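Local coordinates for protein phosphonopyruvate hydrolase (Variovorax sp., PDB 2DUA) that hydrolyses 3-phosphonopyruvate to pyruvate and phosphate with the help of a divalent metal ion such as cobalt, magnesium or manganese, at residues 182-187 and 207-212; 105-110 and 150-155. One frame throughout, in Å; residues are numbered along the deposited sequence.

Overall arrangement
The chain forms a closed barrel of eight parallel strands, and the two contacts lie on adjoining parts of its wall. Interaction 2 comes first along the chain: residues 105-110 pair with 150-155, closing a loop of 39 residues that includes helix 131-144. Interaction 1 follows, joining 182-187 to 207-212 round the shorter excursion that carries helix 193-201. The two are in series, neither nested nor crossed, with their centres 11 Å apart. Strands 151-156 and 182-185 are themselves neighbours, so the four strands run side by side as one patch of barrel. At its C-terminal edge Arg155 and His186, both substrate-binding residues, come together.

Interaction 1: 182-187 and 207-212; sequences AILIHS and PLVLVP
Leu184 and Val209 meet on the barrel's interior face, CB to CB at 3.7 Å. CG of Leu184 lies anti to its own backbone N (chi1 -172°), a turn that brings the isobutyl group over Val209 and on to Val211, where CD1 reaches CG2 at 3.9 Å. Cutting Leu184 back to an alanine would remove CG and both methyls, and CG1 of Val209 and CG2 of Val211 would probably lose their packing, opening a gap in the barrel lining. The opposite face carries Ile183 and Leu208, CB of Ile183 lying 3.9 Å from CD2 of Leu208. CG2 of Ile185 touches CD2 of Leu210, the two side chains running alongside each other.

These side chains ride on a parallel backbone ladder. Ile183 N donates to Pro207 O at 3.0 Å, Val209 N to Ile183 O at 2.7 Å, and Ile185 N to Val209 O at 3.2 Å. Beyond the ladder the chains part, and a water takes over: it donates to Ile185 O, accepts from Val211 N at 2.8 Å, and is hydrogen-bonded to His186 ND1. The imidazole is further bordered in its plane by Val211 O, 3.3 Å from CE1 of His186.

Farther out, Ile195 and Phe198 of helix 193-201 pack on Ile185, Val199 packs on Leu208, and Ile233 of strand 229-234 touches Val209 and Val211. Strand 182-185, helix 193-201 and strand 208-210 form a beta-alpha-beta unit of the TIM barrel, whose C-terminal strand ends carry the active site; here they present His186, a substrate-binding residue.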
loop_
_atom_site.group_PDB
_atom_site.type_symbol
_atom_site.label_atom_id
_atom_site.label_comp_id
_atom_site.label_asym_id
_atom_site.label_seq_id
_atom_site.Cartn_x
_atom_site.Cartn_y
_atom_site.Cartn_z
ATOM N N ALA A 182 15.832 15.211 -22.284
ATOM C CA ALA A 182 17.239 15.183 -21.888
ATOM C C ALA A 182 17.698 13.745 -22.046
ATOM O O ALA A 182 16.863 12.816 -22.096
ATOM C CB ALA A 182 17.427 15.665 -20.395
ATOM N N ILE A 183 19.014 13.564 -22.162
ATOM C CA ILE A 183 19.550 12.240 -22.354
ATOM C C ILE A 183 20.520 11.977 -21.220
ATOM O O ILE A 183 21.423 12.768 -20.983
ATOM C CB ILE A 183 20.322 12.118 -23.738
ATOM C CG1 ILE A 183 19.350 12.344 -24.932
ATOM C CG2 ILE A 183 20.974 10.741 -23.815
ATOM C CD1 ILE A 183 18.082 11.357 -24.895
ATOM N N LEU A 184 20.320 10.876 -20.521
ATOM C CA LEU A 184 21.213 10.535 -19.415
ATOM C C LEU A 184 22.125 9.459 -19.992
ATOM O O LEU A 184 21.640 8.423 -20.456
ATOM C CB LEU A 184 20.390 10.004 -18.238
ATOM C CG LEU A 184 21.156 9.783 -16.929
ATOM C CD1 LEU A 184 20.162 9.596 -15.797
ATOM C CD2 LEU A 184 22.111 8.576 -17.058
ATOM N N ILE A 185 23.428 9.704 -19.983
ATOM C CA ILE A 185 24.375 8.744 -20.525
ATOM C C ILE A 185 25.240 8.224 -19.381
ATOM O O ILE A 185 25.697 8.974 -18.549
ATOM C CB ILE A 185 25.237 9.372 -21.656
ATOM C CG1 ILE A 185 26.229 8.336 -22.146
ATOM C CG2 ILE A 185 25.901 10.712 -21.192
ATOM C CD1 ILE A 185 25.535 7.206 -22.971
ATOM N N HIS A 186 25.438 6.918 -19.350
ATOM C CA HIS A 186 26.141 6.298 -18.248
ATOM C C HIS A 186 27.322 5.424 -18.691
ATOM O O HIS A 186 27.257 4.803 -19.732
ATOM C CB HIS A 186 25.106 5.449 -17.492
ATOM C CG HIS A 186 25.480 5.173 -16.075
ATOM N ND1 HIS A 186 25.869 6.170 -15.206
ATOM C CD2 HIS A 186 25.614 4.006 -15.396
ATOM C CE1 HIS A 186 26.240 5.631 -14.057
ATOM N NE2 HIS A 186 26.100 4.319 -14.146
ATOM N N SER A 187 28.363 5.368 -17.858
ATOM C CA SER A 187 29.562 4.574 -18.112
ATOM C C SER A 187 29.963 3.768 -16.873
ATOM O O SER A 187 29.746 4.216 -15.761
ATOM C CB SER A 187 30.748 5.476 -18.448
ATOM O OG SER A 187 31.873 4.700 -18.789
ATOM N N PRO A 207 19.852 18.775 -23.399
ATOM C CA PRO A 207 20.940 18.618 -22.420
ATOM C C PRO A 207 21.224 17.163 -22.062
ATOM O O PRO A 207 20.389 16.250 -22.249
ATOM C CB PRO A 207 20.462 19.367 -21.180
ATOM C CG PRO A 207 19.304 20.204 -21.639
ATOM C CD PRO A 207 18.682 19.492 -22.843
ATOM N N LEU A 208 22.423 16.963 -21.561
ATOM C CA LEU A 208 22.838 15.650 -21.107
ATOM C C LEU A 208 22.703 15.580 -19.578
ATOM O O LEU A 208 22.661 16.604 -18.909
ATOM C CB LEU A 208 24.286 15.379 -21.483
ATOM C CG LEU A 208 24.510 15.303 -22.993
ATOM C CD1 LEU A 208 25.973 14.965 -23.172
ATOM C CD2 LEU A 208 23.549 14.247 -23.660
ATOM N N VAL A 209 22.569 14.365 -19.065
ATOM C CA VAL A 209 22.464 14.125 -17.618
ATOM C C VAL A 209 23.546 13.136 -17.259
ATOM O O VAL A 209 23.658 12.082 -17.890
ATOM C CB VAL A 209 21.130 13.508 -17.215
ATOM C CG1 VAL A 209 21.030 13.388 -15.658
ATOM C CG2 VAL A 209 19.988 14.377 -17.734
ATOM N N LEU A 210 24.375 13.502 -16.283
ATOM C CA LEU A 210 25.405 12.574 -15.817
ATOM C C LEU A 210 25.163 12.080 -14.359
ATOM O O LEU A 210 24.634 12.839 -13.522
ATOM C CB LEU A 210 26.774 13.245 -15.880
ATOM C CG LEU A 210 27.286 13.750 -17.239
ATOM C CD1 LEU A 210 28.751 14.264 -17.056
ATOM C CD2 LEU A 210 27.207 12.602 -18.224
ATOM N N VAL A 211 25.541 10.828 -14.078
ATOM C CA VAL A 211 25.468 10.202 -12.759
ATOM C C VAL A 211 26.882 9.700 -12.563
ATOM O O VAL A 211 27.144 8.533 -12.725
ATOM C CB VAL A 211 24.424 9.075 -12.642
ATOM C CG1 VAL A 211 24.227 8.625 -11.149
ATOM C CG2 VAL A 211 23.056 9.549 -13.234
ATOM N N PRO A 212 27.823 10.576 -12.239
ATOM C CA PRO A 212 29.231 10.150 -12.131
ATOM C C PRO A 212 29.661 9.471 -10.836
ATOM O O PRO A 212 30.717 9.823 -10.272
ATOM C CB PRO A 212 29.989 11.461 -12.376
ATOM C CG PRO A 212 29.153 12.453 -11.593
ATOM C CD PRO A 212 27.668 12.014 -11.955
HETATM O O HOH W 1 26.614 8.913 -15.884
#

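Interaction 2: 105-110 and 150-155; sequences SAIVME and FVVIAR. With OXL (oxalate ion), chain C.
Phe150 lays one face of its ring over Ala106, whose CA sits 4.1 Å above the plane and offset toward the rim. Ile107 comes to the same ring at its edge, CG2 touching CZ at 3.8 Å, and the two side chains are roughly perpendicular. With chi1 at 51°, CG1 of Ile107 stands between its backbone N and carbonyl carbon and against the ring, nearest CE2; CD1 carries on from there to CG1 of Val152. On the opposite face CB of Ala106 meets CB of Val151, and Val108 meets Ile153 through CG2 and CB at 3.8 Å.

Five hydrogen bonds zip the strands in parallel register: Val151 N to Ser105 O, Ile107 N to Val151 O, Ile153 N to Ile107 O, Met109 N to Ile153 O and Arg155 N to Met109 O, the last at 2.8 Å with an N-H...O angle of 172°.

At the C-terminal end Glu110 and Arg155 run side by side, CB to CB at 3.7 Å. Their charged ends form no salt bridge: OE2 of Glu110 is 4.2 Å from NE of Arg155 and well out of the guanidinium plane, so its influence is probably electrostatic only. Arg155 is fully extended from CG to NE and delivers NH1 to the bound oxalate, donating to O4 at 3.1 Å. NE of Arg155 is salt-bridged to Glu157, which is likely to steady the guanidinium. The oxalate is also held by Ser42, Phe44 and Trp40.

Outside the barrel wall, helix 89-101 packs on Ile107, Met109 and Phe150, while helix 131-144 packs on Met109, Val152 and Ala154. Helix 3-13 lies at the N-terminal end against Ser105, Ala106 and Val151. Strand 78-81 bonds to the backbones of Ala106 and Val108, and strand 182-185 follows strand 151-156 on the other side.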
loop_
_atom_site.group_PDB
_atom_site.type_symbol
_atom_site.label_atom_id
_atom_site.label_comp_id
_atom_site.label_asym_id
_atom_site.label_seq_id
_atom_site.Cartn_x
_atom_site.Cartn_y
_atom_site.Cartn_z
ATOM N N SER A 105 8.535 15.804 -10.953
ATOM C CA SER A 105 8.677 16.748 -12.043
ATOM C C SER A 105 9.333 16.122 -13.285
ATOM O O SER A 105 9.361 16.737 -14.380
ATOM C CB SER A 105 9.484 17.950 -11.600
ATOM O OG SER A 105 8.732 18.775 -10.721
ATOM N N ALA A 106 9.889 14.928 -13.111
ATOM C CA ALA A 106 10.517 14.241 -14.233
ATOM C C ALA A 106 10.613 12.755 -13.959
ATOM O O ALA A 106 10.554 12.311 -12.813
ATOM C CB ALA A 106 11.943 14.782 -14.479
ATOM N N ILE A 107 10.751 11.994 -15.039
ATOM C CA ILE A 107 11.003 10.570 -14.904
ATOM C C ILE A 107 12.233 10.263 -15.721
ATOM O O ILE A 107 12.554 10.989 -16.676
ATOM C CB ILE A 107 9.786 9.666 -15.351
ATOM C CG1 ILE A 107 9.271 10.046 -16.754
ATOM C CG2 ILE A 107 8.695 9.757 -14.270
ATOM C CD1 ILE A 107 10.018 9.291 -17.883
ATOM N N VAL A 108 12.959 9.228 -15.302
ATOM C CA VAL A 108 14.126 8.707 -16.029
ATOM C C VAL A 108 13.783 7.244 -16.378
ATOM O O VAL A 108 13.430 6.464 -15.504
ATOM C CB VAL A 108 15.371 8.733 -15.189
ATOM C CG1 VAL A 108 16.484 8.011 -15.926
ATOM C CG2 VAL A 108 15.746 10.222 -14.886
ATOM N N MET A 109 13.844 6.912 -17.659
ATOM C CA MET A 109 13.507 5.593 -18.173
ATOM C C MET A 109 14.684 5.136 -19.034
ATOM O O MET A 109 15.177 5.876 -19.853
ATOM C CB MET A 109 12.206 5.672 -19.004
ATOM C CG MET A 109 11.677 4.351 -19.424
ATOM S SD MET A 109 10.035 4.381 -20.246
ATOM C CE MET A 109 10.165 5.693 -21.349
ATOM N N GLU A 110 15.121 3.904 -18.851
ATOM C CA GLU A 110 16.273 3.416 -19.565
ATOM C C GLU A 110 15.917 2.384 -20.641
ATOM O O GLU A 110 14.867 1.740 -20.572
ATOM C CB GLU A 110 17.240 2.832 -18.553
ATOM C CG GLU A 110 16.702 1.569 -17.903
ATOM C CD GLU A 110 17.363 1.311 -16.549
ATOM O OE1 GLU A 110 17.648 0.120 -16.242
ATOM O OE2 GLU A 110 17.580 2.294 -15.787
ATOM N N PHE A 150 6.422 18.879 -17.525
ATOM C CA PHE A 150 6.891 17.623 -16.925
ATOM C C PHE A 150 8.031 17.141 -17.847
ATOM O O PHE A 150 7.885 17.153 -19.063
ATOM C CB PHE A 150 5.743 16.605 -16.915
ATOM C CG PHE A 150 6.089 15.310 -16.324
ATOM C CD1 PHE A 150 6.083 15.133 -14.920
ATOM C CD2 PHE A 150 6.417 14.211 -17.161
ATOM C CE1 PHE A 150 6.393 13.894 -14.369
ATOM C CE2 PHE A 150 6.724 12.967 -16.600
ATOM C CZ PHE A 150 6.711 12.813 -15.208
ATOM N N VAL A 151 9.143 16.674 -17.267
ATOM C CA VAL A 151 10.290 16.284 -18.073
ATOM C C VAL A 151 10.518 14.778 -18.274
ATOM O O VAL A 151 10.520 13.989 -17.340
ATOM C CB VAL A 151 11.602 17.000 -17.462
ATOM C CG1 VAL A 151 12.882 16.510 -18.132
ATOM C CG2 VAL A 151 11.469 18.532 -17.621
ATOM N N VAL A 152 10.736 14.375 -19.519
ATOM C CA VAL A 152 10.983 12.951 -19.801
ATOM C C VAL A 152 12.467 12.785 -20.132
ATOM O O VAL A 152 12.947 13.352 -21.091
ATOM C CB VAL A 152 10.095 12.493 -20.989
ATOM C CG1 VAL A 152 10.421 11.027 -21.349
ATOM C CG2 VAL A 152 8.639 12.661 -20.615
ATOM N N ILE A 153 13.207 12.034 -19.306
ATOM C CA ILE A 153 14.619 11.844 -19.518
ATOM C C ILE A 153 14.847 10.398 -19.961
ATOM O O ILE A 153 14.385 9.490 -19.326
ATOM C CB ILE A 153 15.430 12.097 -18.226
ATOM C CG1 ILE A 153 15.169 13.523 -17.710
ATOM C CG2 ILE A 153 16.966 11.867 -18.474
ATOM C CD1 ILE A 153 15.696 13.816 -16.306
ATOM N N ALA A 154 15.503 10.221 -21.103
ATOM C CA ALA A 154 15.818 8.893 -21.645
ATOM C C ALA A 154 17.266 8.559 -21.281
ATOM O O ALA A 154 18.222 9.300 -21.585
ATOM C CB ALA A 154 15.661 8.870 -23.197
ATOM N N ARG A 155 17.413 7.416 -20.640
ATOM C CA ARG A 155 18.714 6.939 -20.200
ATOM C C ARG A 155 19.242 5.914 -21.183
ATOM O O ARG A 155 18.616 4.867 -21.420
ATOM C CB ARG A 155 18.589 6.298 -18.832
ATOM C CG ARG A 155 19.886 5.660 -18.392
ATOM C CD ARG A 155 19.760 5.347 -16.901
ATOM N NE ARG A 155 20.983 4.731 -16.407
ATOM C CZ ARG A 155 21.418 4.857 -15.144
ATOM N NH1 ARG A 155 20.717 5.564 -14.237
ATOM N NH2 ARG A 155 22.591 4.316 -14.801
HETATM C C1 OXL C . 19.632 4.701 -9.460
HETATM C C2 OXL C . 20.085 4.777 -10.862
HETATM O O1 OXL C . 20.158 5.503 -8.583
HETATM O O2 OXL C . 19.374 4.216 -11.750
HETATM O O3 OXL C . 18.745 3.861 -9.202
HETATM O O4 OXL C . 21.128 5.410 -11.130
#